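Local coordinates for protein Atp-dependent DNA ligase (Psychromonas sp., PDB 4D05) that joins breaks in the DNA backbone at the expense of ATP, probably by way of a covalent enzyme-adenylate intermediate, at residues Ser56-Ala61 against Thr119-Pro124; Glu65-Arg70 against Gln92-Ile97; Glu182-Ala187 against Gly230-Tyr235; Glu196-Ala201 against Glu222-Pro227. All blocks are in the same frame, centred on the assembly; numbering follows the deposited sequence. Where two conformers were deposited one is given.

Interaction 1 of 4, residues Ser56-Ala61 against Thr119-Pro124. With SO4 (sulfate ion), chain G.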
loop_
_atom_site.group_PDB
_atom_site.type_symbol
_atom_site.label_atom_id
_atom_site.label_comp_id
_atom_site.label_asym_id
_atom_site.label_seq_id
_atom_site.Cartn_x
_atom_site.Cartn_y
_atom_site.Cartn_z
ATOM N N SER A 56 -12.337 21.606 13.861
ATOM C CA SER A 56 -12.510 22.439 12.685
ATOM C C SER A 56 -13.066 21.690 11.469
ATOM O O SER A 56 -13.417 22.297 10.465
ATOM C CB SER A 56 -11.154 23.016 12.298
ATOM O OG SER A 56 -10.330 21.936 11.834
ATOM N N PHE A 57 -13.077 20.366 11.530
ATOM C CA PHE A 57 -13.369 19.555 10.348
ATOM C C PHE A 57 -14.781 19.833 9.838
ATOM O O PHE A 57 -15.715 20.041 10.629
ATOM C CB PHE A 57 -13.268 18.045 10.653
ATOM C CG PHE A 57 -11.856 17.519 10.847
ATOM C CD1 PHE A 57 -10.748 18.365 10.938
ATOM C CD2 PHE A 57 -11.668 16.161 10.930
ATOM C CE1 PHE A 57 -9.469 17.831 11.134
ATOM C CE2 PHE A 57 -10.428 15.603 11.133
ATOM C CZ PHE A 57 -9.299 16.439 11.229
ATOM N N PRO A 58 -14.957 19.827 8.523
ATOM C CA PRO A 58 -16.291 19.935 7.923
ATOM C C PRO A 58 -17.081 18.640 8.148
ATOM O O PRO A 58 -16.493 17.637 8.525
ATOM C CB PRO A 58 -15.985 20.121 6.440
ATOM C CG PRO A 58 -14.713 19.384 6.241
ATOM C CD PRO A 58 -13.914 19.628 7.506
ATOM N N THR A 59 -18.393 18.675 7.963
ATOM C CA THR A 59 -19.204 17.504 8.228
ATOM C C THR A 59 -19.281 16.579 7.009
ATOM O O THR A 59 -19.840 15.483 7.078
ATOM C CB THR A 59 -20.590 17.847 8.800
ATOM O OG1 THR A 59 -21.193 18.856 8.009
ATOM C CG2 THR A 59 -20.456 18.381 10.236
ATOM N N THR A 60 -18.688 17.007 5.894
ATOM C CA THR A 60 -18.574 16.148 4.713
ATOM C C THR A 60 -17.785 14.901 5.108
ATOM O O THR A 60 -16.747 15.011 5.754
ATOM C CB THR A 60 -17.811 16.880 3.619
ATOM O OG1 THR A 60 -18.494 18.104 3.301
ATOM C CG2 THR A 60 -17.687 16.035 2.381
ATOM N N ALA A 61 -18.281 13.716 4.772
ATOM C CA ALA A 61 -17.514 12.502 5.055
ATOM C C ALA A 61 -16.224 12.479 4.253
ATOM O O ALA A 61 -16.192 12.886 3.094
ATOM C CB ALA A 61 -18.336 11.283 4.750
ATOM N N THR A 119 -8.580 23.944 2.348
ATOM C CA THR A 119 -8.219 25.378 2.398
ATOM C C THR A 119 -9.124 26.154 3.363
ATOM O O THR A 119 -8.641 26.965 4.201
ATOM C CB THR A 119 -8.218 25.995 0.973
ATOM O OG1 THR A 119 -7.268 25.294 0.153
ATOM C CG2 THR A 119 -7.792 27.456 1.042
ATOM N N ASP A 120 -10.415 25.872 3.300
ATOM C CA ASP A 120 -11.412 26.568 4.143
ATOM C C ASP A 120 -11.251 26.200 5.624
ATOM O O ASP A 120 -11.387 27.021 6.498
ATOM C CB ASP A 120 -12.835 26.225 3.686
ATOM C CG ASP A 120 -13.219 26.922 2.372
ATOM O OD1 ASP A 120 -12.433 27.768 1.874
ATOM O OD2 ASP A 120 -14.306 26.625 1.834
ATOM N N THR A 121 -10.973 24.941 5.899
ATOM C CA THR A 121 -10.775 24.485 7.259
ATOM C C THR A 121 -9.511 25.133 7.860
ATOM O O THR A 121 -9.514 25.524 9.027
ATOM C CB THR A 121 -10.669 22.933 7.284
ATOM O OG1 THR A 121 -11.892 22.366 6.797
ATOM C CG2 THR A 121 -10.402 22.422 8.669
ATOM N N ASN A 122 -8.449 25.235 7.059
ATOM C CA ASN A 122 -7.206 25.912 7.449
ATOM C C ASN A 122 -6.659 25.414 8.766
ATOM O O ASN A 122 -6.294 26.193 9.649
ATOM C CB ASN A 122 -7.415 27.437 7.510
ATOM C CG ASN A 122 -6.102 28.209 7.491
ATOM O OD1 ASN A 122 -5.129 27.791 6.882
ATOM N ND2 ASN A 122 -6.075 29.330 8.170
ATOM N N SER A 123 -6.598 24.098 8.905
ATOM C CA SER A 123 -6.095 23.488 10.131
ATOM C C SER A 123 -4.824 22.697 9.873
ATOM O O SER A 123 -4.718 22.030 8.837
ATOM C CB SER A 123 -7.147 22.549 10.689
ATOM O OG SER A 123 -6.643 21.773 11.733
ATOM N N PRO A 124 -3.864 22.745 10.813
ATOM C CA PRO A 124 -2.703 21.871 10.663
ATOM C C PRO A 124 -3.073 20.392 10.623
ATOM O O PRO A 124 -2.303 19.586 10.078
ATOM C CB PRO A 124 -1.871 22.180 11.919
ATOM C CG PRO A 124 -2.879 22.615 12.930
ATOM C CD PRO A 124 -3.855 23.429 12.121
HETATM S S SO4 G . -21.136 14.364 1.711
HETATM O O1 SO4 G . -21.224 15.844 1.780
HETATM O O2 SO4 G . -22.514 13.899 1.425
HETATM O O3 SO4 G . -20.231 13.970 0.545
HETATM O O4 SO4 G . -20.682 13.793 3.036
#
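OG1 of Thr121 is hydrogen-bonded to the backbone oxygen of Leu117, one helical turn earlier, and ring carbon CD of Pro58 packs against it at 3.5 Å. The proline ring and the threonine branch cross at about a right angle, and the contact across the two segments is van der Waals in kind. The methyl arm of the threonine makes the second approach. With CG2 anti to the backbone N and OG1 beside that N (chi1 -62°), the methyl is turned toward residues 56-61, where CG2 stands 3.5 Å from Ser56 O. Ser56 was modelled in two conformers; in one of them its OG also approaches CG2 and Ser123 CB, a detail that remains doubtful.

This is a worked example of a helix ending against a loop. Helical geometry stops at Asn122, whose positive phi (52°) turns the chain and brings Ser123 round with its CB toward the loop. Ser123 OG is hydrogen-bonded to the backbone N of Tyr125, two residues on, which fits an ST turn. At the far end of the loop Ala61 N gives a nearly straight hydrogen bond of 3.0 Å to O4 of a sulfate ion, probably acquired from the crystallisation liquor.

Pro58 O receives the indole NH of Trp34, and the Phe57 ring meets Trp34 edge to face. Leu126 touches Phe57, Pro58 and Thr121 alike. The contact lies where the end of helix 107-121 meets the loop between helix 51-54 and strand 62-67, beside strand 126-128, outermost in the sheet that also holds strand 62-67.

Interaction 2 of 4, residues Glu65-Arg70 against Gln92-Ile97. With AMP (adenosine monophosphate), chain H.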
loop_
_atom_site.group_PDB
_atom_site.type_symbol
_atom_site.label_atom_id
_atom_site.label_comp_id
_atom_site.label_asym_id
_atom_site.label_seq_id
_atom_site.Cartn_x
_atom_site.Cartn_y
_atom_site.Cartn_z
ATOM N N GLU A 65 -5.648 9.095 5.579
ATOM C CA GLU A 65 -4.644 8.359 6.358
ATOM C C GLU A 65 -4.208 9.245 7.529
ATOM O O GLU A 65 -3.819 10.400 7.302
ATOM C CB GLU A 65 -3.391 8.101 5.513
ATOM C CG GLU A 65 -3.491 6.978 4.537
ATOM C CD GLU A 65 -3.556 5.574 5.122
ATOM O OE1 GLU A 65 -2.753 5.178 6.016
ATOM O OE2 GLU A 65 -4.332 4.802 4.559
ATOM N N LEU A 66 -4.259 8.728 8.755
ATOM C CA LEU A 66 -3.602 9.405 9.869
ATOM C C LEU A 66 -2.113 9.140 9.662
ATOM O O LEU A 66 -1.682 7.975 9.572
ATOM C CB LEU A 66 -4.092 8.858 11.201
ATOM C CG LEU A 66 -5.596 9.015 11.445
ATOM C CD1 LEU A 66 -6.032 8.258 12.678
ATOM C CD2 LEU A 66 -5.970 10.482 11.588
ATOM N N TRP A 67 -1.323 10.204 9.599
ATOM C CA TRP A 67 0.067 10.076 9.195
ATOM C C TRP A 67 0.868 11.257 9.702
ATOM O O TRP A 67 0.368 12.389 9.803
ATOM C CB TRP A 67 0.082 10.042 7.676
ATOM C CG TRP A 67 1.393 9.880 6.939
ATOM C CD1 TRP A 67 2.044 8.703 6.636
ATOM C CD2 TRP A 67 2.134 10.925 6.287
ATOM N NE1 TRP A 67 3.159 8.977 5.835
ATOM C CE2 TRP A 67 3.207 10.323 5.597
ATOM C CE3 TRP A 67 1.970 12.299 6.197
ATOM C CZ2 TRP A 67 4.134 11.075 4.867
ATOM C CZ3 TRP A 67 2.891 13.036 5.463
ATOM C CH2 TRP A 67 3.943 12.414 4.801
ATOM N N ILE A 68 2.112 10.976 10.065
ATOM C CA ILE A 68 3.013 12.007 10.556
ATOM C C ILE A 68 4.037 12.395 9.520
ATOM O O ILE A 68 4.193 13.583 9.197
ATOM C CB ILE A 68 3.714 11.544 11.835
ATOM C CG1 ILE A 68 2.673 11.354 12.947
ATOM C CG2 ILE A 68 4.785 12.540 12.290
ATOM C CD1 ILE A 68 3.183 10.636 14.175
ATOM N N ALA A 69 4.748 11.399 9.030
ATOM C CA ALA A 69 5.803 11.607 8.013
ATOM C C ALA A 69 6.185 10.260 7.441
ATOM O O ALA A 69 5.788 9.236 7.965
ATOM C CB ALA A 69 7.010 12.229 8.692
ATOM N N ARG A 70 6.993 10.245 6.380
ATOM C CA ARG A 70 7.507 9.000 5.904
ATOM C C ARG A 70 8.287 8.342 7.050
ATOM O O ARG A 70 8.931 9.016 7.858
ATOM C CB ARG A 70 8.454 9.246 4.727
ATOM C CG ARG A 70 7.767 9.788 3.510
ATOM C CD ARG A 70 8.761 10.150 2.395
ATOM N NE ARG A 70 8.094 10.459 1.136
ATOM C CZ ARG A 70 8.729 10.949 0.076
ATOM N NH1 ARG A 70 10.041 11.161 0.121
ATOM N NH2 ARG A 70 8.057 11.247 -1.026
ATOM N N GLN A 92 0.967 15.996 16.409
ATOM C CA GLN A 92 1.873 15.780 15.284
ATOM C C GLN A 92 1.236 15.024 14.122
ATOM O O GLN A 92 1.853 14.883 13.057
ATOM C CB GLN A 92 3.094 15.040 15.740
ATOM C CG GLN A 92 2.849 13.662 16.186
ATOM C CD GLN A 92 4.000 13.181 17.069
ATOM O OE1 GLN A 92 5.183 13.128 16.634
ATOM N NE2 GLN A 92 3.669 12.846 18.326
ATOM N N ILE A 93 0.031 14.508 14.334
ATOM C CA ILE A 93 -0.695 13.774 13.298
ATOM C C ILE A 93 -1.425 14.715 12.321
ATOM O O ILE A 93 -1.912 15.763 12.704
ATOM C CB ILE A 93 -1.698 12.778 13.952
ATOM C CG1 ILE A 93 -0.931 11.791 14.817
ATOM C CG2 ILE A 93 -2.496 12.048 12.908
ATOM C CD1 ILE A 93 -1.799 10.747 15.459
ATOM N N LYS A 94 -1.460 14.335 11.055
ATOM C CA LYS A 94 -2.305 14.970 10.070
ATOM C C LYS A 94 -3.235 13.898 9.518
ATOM O O LYS A 94 -2.809 12.752 9.253
ATOM C CB LYS A 94 -1.482 15.551 8.908
ATOM C CG LYS A 94 -0.535 16.637 9.359
ATOM C CD LYS A 94 0.678 16.794 8.488
ATOM C CE LYS A 94 1.614 15.587 8.617
ATOM N NZ LYS A 94 2.906 15.905 7.999
ATOM N N PHE A 95 -4.507 14.265 9.369
ATOM C CA PHE A 95 -5.479 13.483 8.607
ATOM C C PHE A 95 -5.321 13.886 7.156
ATOM O O PHE A 95 -5.704 15.005 6.750
ATOM C CB PHE A 95 -6.897 13.744 9.131
ATOM C CG PHE A 95 -7.980 12.855 8.533
ATOM C CD1 PHE A 95 -7.782 11.510 8.291
ATOM C CD2 PHE A 95 -9.218 13.390 8.236
ATOM C CE1 PHE A 95 -8.806 10.715 7.760
ATOM C CE2 PHE A 95 -10.229 12.606 7.728
ATOM C CZ PHE A 95 -10.018 11.264 7.462
HETATM N N MSE A 96 -4.674 13.004 6.401
HETATM C CA MSE A 96 -4.317 13.232 5.013
HETATM C C MSE A 96 -5.373 12.614 4.137
HETATM O O MSE A 96 -5.443 11.390 3.999
HETATM C CB MSE A 96 -2.954 12.547 4.709
HETATM C CG MSE A 96 -1.797 12.979 5.605
HETATM SE SE MSE A 96 -1.143 14.772 5.404
HETATM C CE MSE A 96 -0.555 14.635 3.549
ATOM N N ILE A 97 -6.223 13.454 3.543
ATOM C CA ILE A 97 -7.394 12.923 2.864
ATOM C C ILE A 97 -7.156 12.574 1.419
ATOM O O ILE A 97 -6.394 13.254 0.715
ATOM C CB ILE A 97 -8.606 13.837 3.057
ATOM C CG1 ILE A 97 -8.424 15.186 2.357
ATOM C CG2 ILE A 97 -8.859 13.994 4.573
ATOM C CD1 ILE A 97 -9.706 16.052 2.345
HETATM P P AMP H . -0.734 -0.627 0.937
HETATM O O1P AMP H . -0.773 -1.922 0.177
HETATM O O2P AMP H . -0.364 -0.503 2.404
HETATM O "O5'" AMP H . -2.096 0.122 0.621
HETATM C "C5'" AMP H . -2.166 1.431 1.138
HETATM C "C4'" AMP H . -3.505 1.555 1.798
HETATM O "O4'" AMP H . -3.701 2.856 2.308
HETATM C "C3'" AMP H . -4.537 1.295 0.754
HETATM O "O3'" AMP H . -5.490 0.437 1.403
HETATM C "C2'" AMP H . -5.113 2.649 0.452
HETATM O "O2'" AMP H . -6.493 2.300 0.323
HETATM C "C1'" AMP H . -4.667 3.607 1.596
HETATM N N9 AMP H . -3.878 4.771 1.066
HETATM C C8 AMP H . -2.669 5.273 1.446
HETATM N N7 AMP H . -2.271 6.322 0.684
HETATM C C5 AMP H . -3.294 6.529 -0.176
HETATM C C6 AMP H . -3.530 7.440 -1.299
HETATM N N6 AMP H . -2.615 8.374 -1.601
HETATM N N1 AMP H . -4.700 7.312 -1.935
HETATM C C2 AMP H . -5.594 6.350 -1.670
HETATM N N3 AMP H . -5.451 5.478 -0.687
HETATM C C4 AMP H . -4.330 5.521 0.074
#
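Trp67 extends its ring with CG anti to the backbone N (chi1 -179°), and Met96, a selenomethionine, has CG beside its backbone N (chi1 -56°), which puts CG 3.9 Å from Trp67 CE3; the bend at chi2 (-69°) sets the selenium near the ring. It stands obliquely to the indole in a Met-aromatic contact, 5.2 Å from the centroid of the six-membered ring. The frame is an antiparallel strand pair in the ATP-dependent ligase domain, which harbours the nucleotide. Glu65 with Met96 and Trp67 with Lys94 are hydrogen-bonded pairs, each tied by two backbone bonds; between them Leu66 and Phe95 form a non-hydrogen-bonded pair. On the face of Leu66 and Phe95, opposite that of Trp67 and Met96, Leu66 reaches CD2 to 3.9 Å from CD1 of Phe95 and sets its CB against Ile93 CG2.

Glu65 shares its face with Trp67 and Met96, yet its bent chain leads away to AMP, where OE2 comes within 3.0 Å of the ribose atom O4'. Beyond the paired region, Ile68 rests CD1 on Gln92 CG and is backed by helix 73-80. Lys94 runs alongside Trp67 until its chain bends, and its NZ then donates to Ile68 O at 2.9 Å.

Interaction 3 of 4, residues Glu182-Ala187 against Gly230-Tyr235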
loop_
_atom_site.group_PDB
_atom_site.type_symbol
_atom_site.label_atom_id
_atom_site.label_comp_id
_atom_site.label_asym_id
_atom_site.label_seq_id
_atom_site.Cartn_x
_atom_site.Cartn_y
_atom_site.Cartn_z
ATOM N N GLU A 182 4.449 -15.774 0.390
ATOM C CA GLU A 182 5.081 -16.991 0.919
ATOM C C GLU A 182 4.876 -18.237 0.062
ATOM O O GLU A 182 3.885 -18.393 -0.666
ATOM C CB GLU A 182 4.618 -17.265 2.367
ATOM C CG GLU A 182 5.291 -16.349 3.416
ATOM C CD GLU A 182 4.865 -14.901 3.294
ATOM O OE1 GLU A 182 3.669 -14.624 3.513
ATOM O OE2 GLU A 182 5.718 -14.029 3.000
ATOM N N ALA A 183 5.836 -19.144 0.163
ATOM C CA ALA A 183 5.765 -20.416 -0.552
ATOM C C ALA A 183 6.569 -21.442 0.208
ATOM O O ALA A 183 7.429 -21.089 1.014
ATOM C CB ALA A 183 6.319 -20.295 -1.958
ATOM N N THR A 184 6.323 -22.715 -0.095
ATOM C CA THR A 184 7.036 -23.804 0.560
ATOM C C THR A 184 8.112 -24.352 -0.376
ATOM O O THR A 184 7.837 -24.620 -1.541
ATOM C CB THR A 184 6.050 -24.922 0.944
ATOM O OG1 THR A 184 5.107 -24.413 1.884
ATOM C CG2 THR A 184 6.764 -26.135 1.552
ATOM N N VAL A 185 9.334 -24.513 0.131
ATOM C CA VAL A 185 10.403 -25.083 -0.670
ATOM C C VAL A 185 10.111 -26.574 -0.844
ATOM O O VAL A 185 9.914 -27.276 0.151
ATOM C CB VAL A 185 11.780 -24.937 0.013
ATOM C CG1 VAL A 185 12.877 -25.568 -0.855
ATOM C CG2 VAL A 185 12.078 -23.469 0.263
ATOM N N ILE A 186 10.092 -27.071 -2.084
ATOM C CA ILE A 186 9.776 -28.492 -2.289
ATOM C C ILE A 186 10.901 -29.306 -2.906
ATOM O O ILE A 186 10.901 -30.529 -2.771
ATOM C CB ILE A 186 8.459 -28.705 -3.108
ATOM C CG1 ILE A 186 8.567 -28.177 -4.556
ATOM C CG2 ILE A 186 7.287 -27.986 -2.447
ATOM C CD1 ILE A 186 7.385 -28.560 -5.428
ATOM N N ALA A 187 11.869 -28.647 -3.543
ATOM C CA ALA A 187 13.000 -29.365 -4.134
ATOM C C ALA A 187 14.138 -28.403 -4.431
ATOM O O ALA A 187 13.939 -27.176 -4.510
ATOM C CB ALA A 187 12.569 -30.041 -5.409
ATOM N N GLY A 230 10.916 -27.992 2.645
ATOM C CA GLY A 230 9.790 -27.969 3.556
ATOM C C GLY A 230 9.614 -26.620 4.219
ATOM O O GLY A 230 8.546 -26.374 4.819
ATOM N N SER A 231 10.636 -25.756 4.150
ATOM C CA SER A 231 10.552 -24.483 4.823
ATOM C C SER A 231 9.596 -23.537 4.104
ATOM O O SER A 231 9.365 -23.649 2.883
ATOM C CB SER A 231 11.924 -23.851 4.994
ATOM O OG SER A 231 12.550 -23.524 3.768
ATOM N N LEU A 232 9.007 -22.641 4.894
ATOM C CA LEU A 232 8.179 -21.575 4.367
ATOM C C LEU A 232 9.085 -20.379 4.161
ATOM O O LEU A 232 9.737 -19.942 5.099
ATOM C CB LEU A 232 7.060 -21.233 5.364
ATOM C CG LEU A 232 6.048 -20.203 4.837
ATOM C CD1 LEU A 232 5.166 -20.835 3.770
ATOM C CD2 LEU A 232 5.213 -19.595 5.999
ATOM N N ILE A 233 9.145 -19.877 2.928
ATOM C CA ILE A 233 10.020 -18.779 2.583
ATOM C C ILE A 233 9.187 -17.650 2.029
ATOM O O ILE A 233 8.047 -17.868 1.610
ATOM C CB ILE A 233 11.139 -19.207 1.584
ATOM C CG1 ILE A 233 10.584 -19.681 0.225
ATOM C CG2 ILE A 233 11.976 -20.307 2.248
ATOM C CD1 ILE A 233 10.303 -18.585 -0.759
ATOM N N THR A 234 9.776 -16.451 2.030
ATOM C CA THR A 234 9.174 -15.306 1.382
ATOM C C THR A 234 9.917 -15.053 0.085
ATOM O O THR A 234 11.157 -15.086 0.052
ATOM C CB THR A 234 9.280 -14.064 2.259
ATOM O OG1 THR A 234 8.453 -14.241 3.415
ATOM C CG2 THR A 234 8.806 -12.830 1.496
ATOM N N TYR A 235 9.148 -14.820 -0.975
ATOM C CA TYR A 235 9.708 -14.450 -2.261
ATOM C C TYR A 235 9.133 -13.106 -2.670
ATOM O O TYR A 235 8.097 -12.688 -2.157
ATOM C CB TYR A 235 9.439 -15.510 -3.316
ATOM C CG TYR A 235 7.989 -15.722 -3.641
ATOM C CD1 TYR A 235 7.212 -16.589 -2.882
ATOM C CD2 TYR A 235 7.408 -15.082 -4.713
ATOM C CE1 TYR A 235 5.859 -16.792 -3.176
ATOM C CE2 TYR A 235 6.072 -15.272 -5.024
ATOM C CZ TYR A 235 5.293 -16.118 -4.246
ATOM O OH TYR A 235 3.958 -16.314 -4.581
HETATM O O HOH W 1 2.006 -17.117 -2.336
#
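Glu182 and Thr234 lie side by side on one face of the OB-fold sheet, and the hydroxyl OG1 of Thr234 donates to OE2 of Glu182 at 2.8 Å, meeting the carboxylate on its anti side and 20° out of its plane. The same face carries Leu232, whose CD1 lies 3.9 Å from Glu182 CB. Val185, pointing toward the partner strand, presents CG2 to Ile233 CG2 at 3.7 Å, the two branches crossing at about a right angle; Ala183, on the face of Ile233, sets its methyl 3.7 Å from Tyr235 CE1.

An antiparallel pairing places these side chains: Ala183 and Ile233 exchange two backbone bonds, that from Ile233 N to Ala183 O almost straight (175°). Val185 N donates to Ser231 O, and Val185 O accepts from Gly230 N.

Farther out, Arg255 of strand 250-256 hydrogen-bonds Thr234 OG1 and forms a long, weak ion pair with Glu182. A leucine in place of Glu182 would probably leave the threonine hydroxyl without its acceptor and Arg255 without that distant counter-charge. Tyr235, its OH bonded to Asn206, turns its ring edge to Glu182 O; one water bridges Glu182 O, to which it donates at 2.8 Å, and Tyr235 OH, 3.1 Å away.

Interaction 4 of 4, residues Glu196-Ala201 against Glu222-Pro227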
loop_
_atom_site.group_PDB
_atom_site.type_symbol
_atom_site.label_atom_id
_atom_site.label_comp_id
_atom_site.label_asym_id
_atom_site.label_seq_id
_atom_site.Cartn_x
_atom_site.Cartn_y
_atom_site.Cartn_z
ATOM N N GLU A 196 28.175 -25.101 -10.055
ATOM C CA GLU A 196 28.350 -26.527 -10.014
ATOM C C GLU A 196 28.682 -26.924 -8.578
ATOM O O GLU A 196 29.542 -26.316 -7.914
ATOM C CB GLU A 196 29.455 -26.971 -10.972
ATOM C CG GLU A 196 29.492 -28.494 -11.191
ATOM C CD GLU A 196 30.551 -28.959 -12.186
ATOM O OE1 GLU A 196 30.686 -28.333 -13.270
ATOM O OE2 GLU A 196 31.226 -29.969 -11.864
ATOM N N GLY A 197 27.986 -27.932 -8.080
ATOM C CA GLY A 197 28.214 -28.382 -6.727
ATOM C C GLY A 197 27.530 -27.559 -5.663
ATOM O O GLY A 197 27.748 -27.793 -4.466
ATOM N N LEU A 198 26.766 -26.567 -6.114
ATOM C CA LEU A 198 26.043 -25.633 -5.246
ATOM C C LEU A 198 24.588 -25.571 -5.685
ATOM O O LEU A 198 24.164 -26.296 -6.568
ATOM C CB LEU A 198 26.667 -24.247 -5.355
ATOM C CG LEU A 198 28.151 -24.154 -5.007
ATOM C CD1 LEU A 198 28.704 -22.772 -5.426
ATOM C CD2 LEU A 198 28.377 -24.389 -3.510
ATOM N N LEU A 199 23.824 -24.682 -5.068
ATOM C CA LEU A 199 22.427 -24.550 -5.396
ATOM C C LEU A 199 22.286 -23.697 -6.637
ATOM O O LEU A 199 22.758 -22.579 -6.670
ATOM C CB LEU A 199 21.717 -23.834 -4.255
ATOM C CG LEU A 199 20.204 -23.696 -4.398
ATOM C CD1 LEU A 199 19.474 -25.004 -4.185
ATOM C CD2 LEU A 199 19.719 -22.646 -3.389
ATOM N N GLY A 200 21.596 -24.202 -7.645
ATOM C CA GLY A 200 21.268 -23.388 -8.811
ATOM C C GLY A 200 19.970 -22.631 -8.595
ATOM O O GLY A 200 19.865 -21.442 -8.889
ATOM N N ALA A 201 18.975 -23.352 -8.079
ATOM C CA ALA A 201 17.669 -22.776 -7.854
ATOM C C ALA A 201 16.894 -23.658 -6.924
ATOM O O ALA A 201 17.309 -24.780 -6.639
ATOM C CB ALA A 201 16.919 -22.623 -9.195
ATOM N N GLU A 222 24.044 -18.784 0.889
ATOM C CA GLU A 222 22.817 -19.526 0.644
ATOM C C GLU A 222 22.956 -20.513 -0.523
ATOM O O GLU A 222 22.245 -21.498 -0.584
ATOM C CB GLU A 222 21.637 -18.567 0.413
ATOM C CG GLU A 222 21.288 -17.817 1.706
ATOM C CD GLU A 222 20.406 -16.616 1.512
ATOM O OE1 GLU A 222 20.337 -16.047 0.389
ATOM O OE2 GLU A 222 19.765 -16.229 2.519
ATOM N N ARG A 223 23.879 -20.277 -1.441
ATOM C CA ARG A 223 24.075 -21.262 -2.490
ATOM C C ARG A 223 24.862 -22.456 -1.978
ATOM O O ARG A 223 24.791 -23.543 -2.563
ATOM C CB ARG A 223 24.741 -20.644 -3.664
ATOM C CG ARG A 223 23.763 -19.708 -4.348
ATOM C CD ARG A 223 24.057 -19.550 -5.722
ATOM N NE ARG A 223 23.303 -18.477 -6.332
ATOM C CZ ARG A 223 22.246 -18.635 -7.100
ATOM N NH1 ARG A 223 21.772 -19.847 -7.374
ATOM N NH2 ARG A 223 21.671 -17.569 -7.613
ATOM N N SER A 224 25.622 -22.245 -0.907
ATOM C CA SER A 224 26.336 -23.347 -0.245
ATOM C C SER A 224 25.474 -24.041 0.822
ATOM O O SER A 224 25.582 -25.254 1.007
ATOM C CB SER A 224 27.622 -22.856 0.419
ATOM O OG SER A 224 28.338 -21.945 -0.416
ATOM N N THR A 225 24.625 -23.274 1.515
ATOM C CA THR A 225 23.743 -23.815 2.549
ATOM C C THR A 225 22.317 -23.362 2.270
ATOM O O THR A 225 21.885 -22.298 2.693
ATOM C CB THR A 225 24.151 -23.366 3.954
ATOM O OG1 THR A 225 25.519 -23.741 4.188
ATOM C CG2 THR A 225 23.246 -24.018 5.000
ATOM N N PRO A 226 21.588 -24.156 1.503
ATOM C CA PRO A 226 20.282 -23.727 1.026
ATOM C C PRO A 226 19.181 -23.792 2.093
ATOM O O PRO A 226 19.338 -24.429 3.155
ATOM C CB PRO A 226 19.994 -24.730 -0.100
ATOM C CG PRO A 226 20.637 -25.960 0.355
ATOM C CD PRO A 226 21.948 -25.481 0.975
ATOM N N PRO A 227 18.066 -23.105 1.823
ATOM C CA PRO A 227 16.908 -23.236 2.710
ATOM C C PRO A 227 16.481 -24.697 2.779
ATOM O O PRO A 227 16.474 -25.372 1.743
ATOM C CB PRO A 227 15.812 -22.433 2.002
ATOM C CG PRO A 227 16.496 -21.641 0.981
ATOM C CD PRO A 227 17.800 -22.242 0.666
#
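Leu198 is the first residue of the segment to meet the helix: its CB rests 3.4 Å from the carbonyl oxygen of Arg223, and its CD2 reaches toward Ser224 OG. Leu199 follows with the backbone bond of the contact, its N donating to Arg223 O at 2.9 Å, in the carbonyl plane and on a lone pair. That carbonyl belongs to the last turn of helix 220-224, so the incoming strand takes up a helix-end acceptor. Leu199 also points its side chain toward residues 222-227: with CG anti to the backbone N (chi1 -176°), CD2 lies 3.9 Å from Pro226 CB, with Tyr188 touching both residues.

At Leu199 and Gly200 the backbone oxygens are collected by a single nitrogen. Arg223, extended from CG to NE, brings its guanidinium edge-on, and NH1 bonds Leu199 O at 3.0 Å and Gly200 O at 2.9 Å. Both oxygens lie near the guanidinium plane, but Gly200 O is met from above its own carbonyl plane. Gly200 and Ala201 form a classic beta bulge opposite Leu189.

NH2 of the same arginine holds Gly215 O. A methionine replacing Arg223 would probably leave three carbonyls, those of Leu199, Gly200 and Gly215, without this donor. The chemistry thus implies a cation whose N-H groups go to backbone oxygens while Tyr195 meets its charge through a cation-pi contact, tying the helix to the start of an OB-domain strand.

The four contacts form two nested pairs, one in each domain. Interaction 2 lies inside the chain loop closed by interaction 1, and they touch where Phe57 meets Phe95; interaction 4 is likewise nested in interaction 3, with Val185 packed on Pro227. Between the pairs the distance is large: the centres of interactions 2 and 3 are about 37 Å apart. Interactions 2 and 3 are strand pairings knit by backbone bonds, the first beside AMP and the second a more buried OB-sheet contact. Interactions 1 and 4, farther from the chain's centre, both bring a helix end against non-helical chain, yet interaction 1 relies on van der Waals fit whereas interaction 4 uses an arginine.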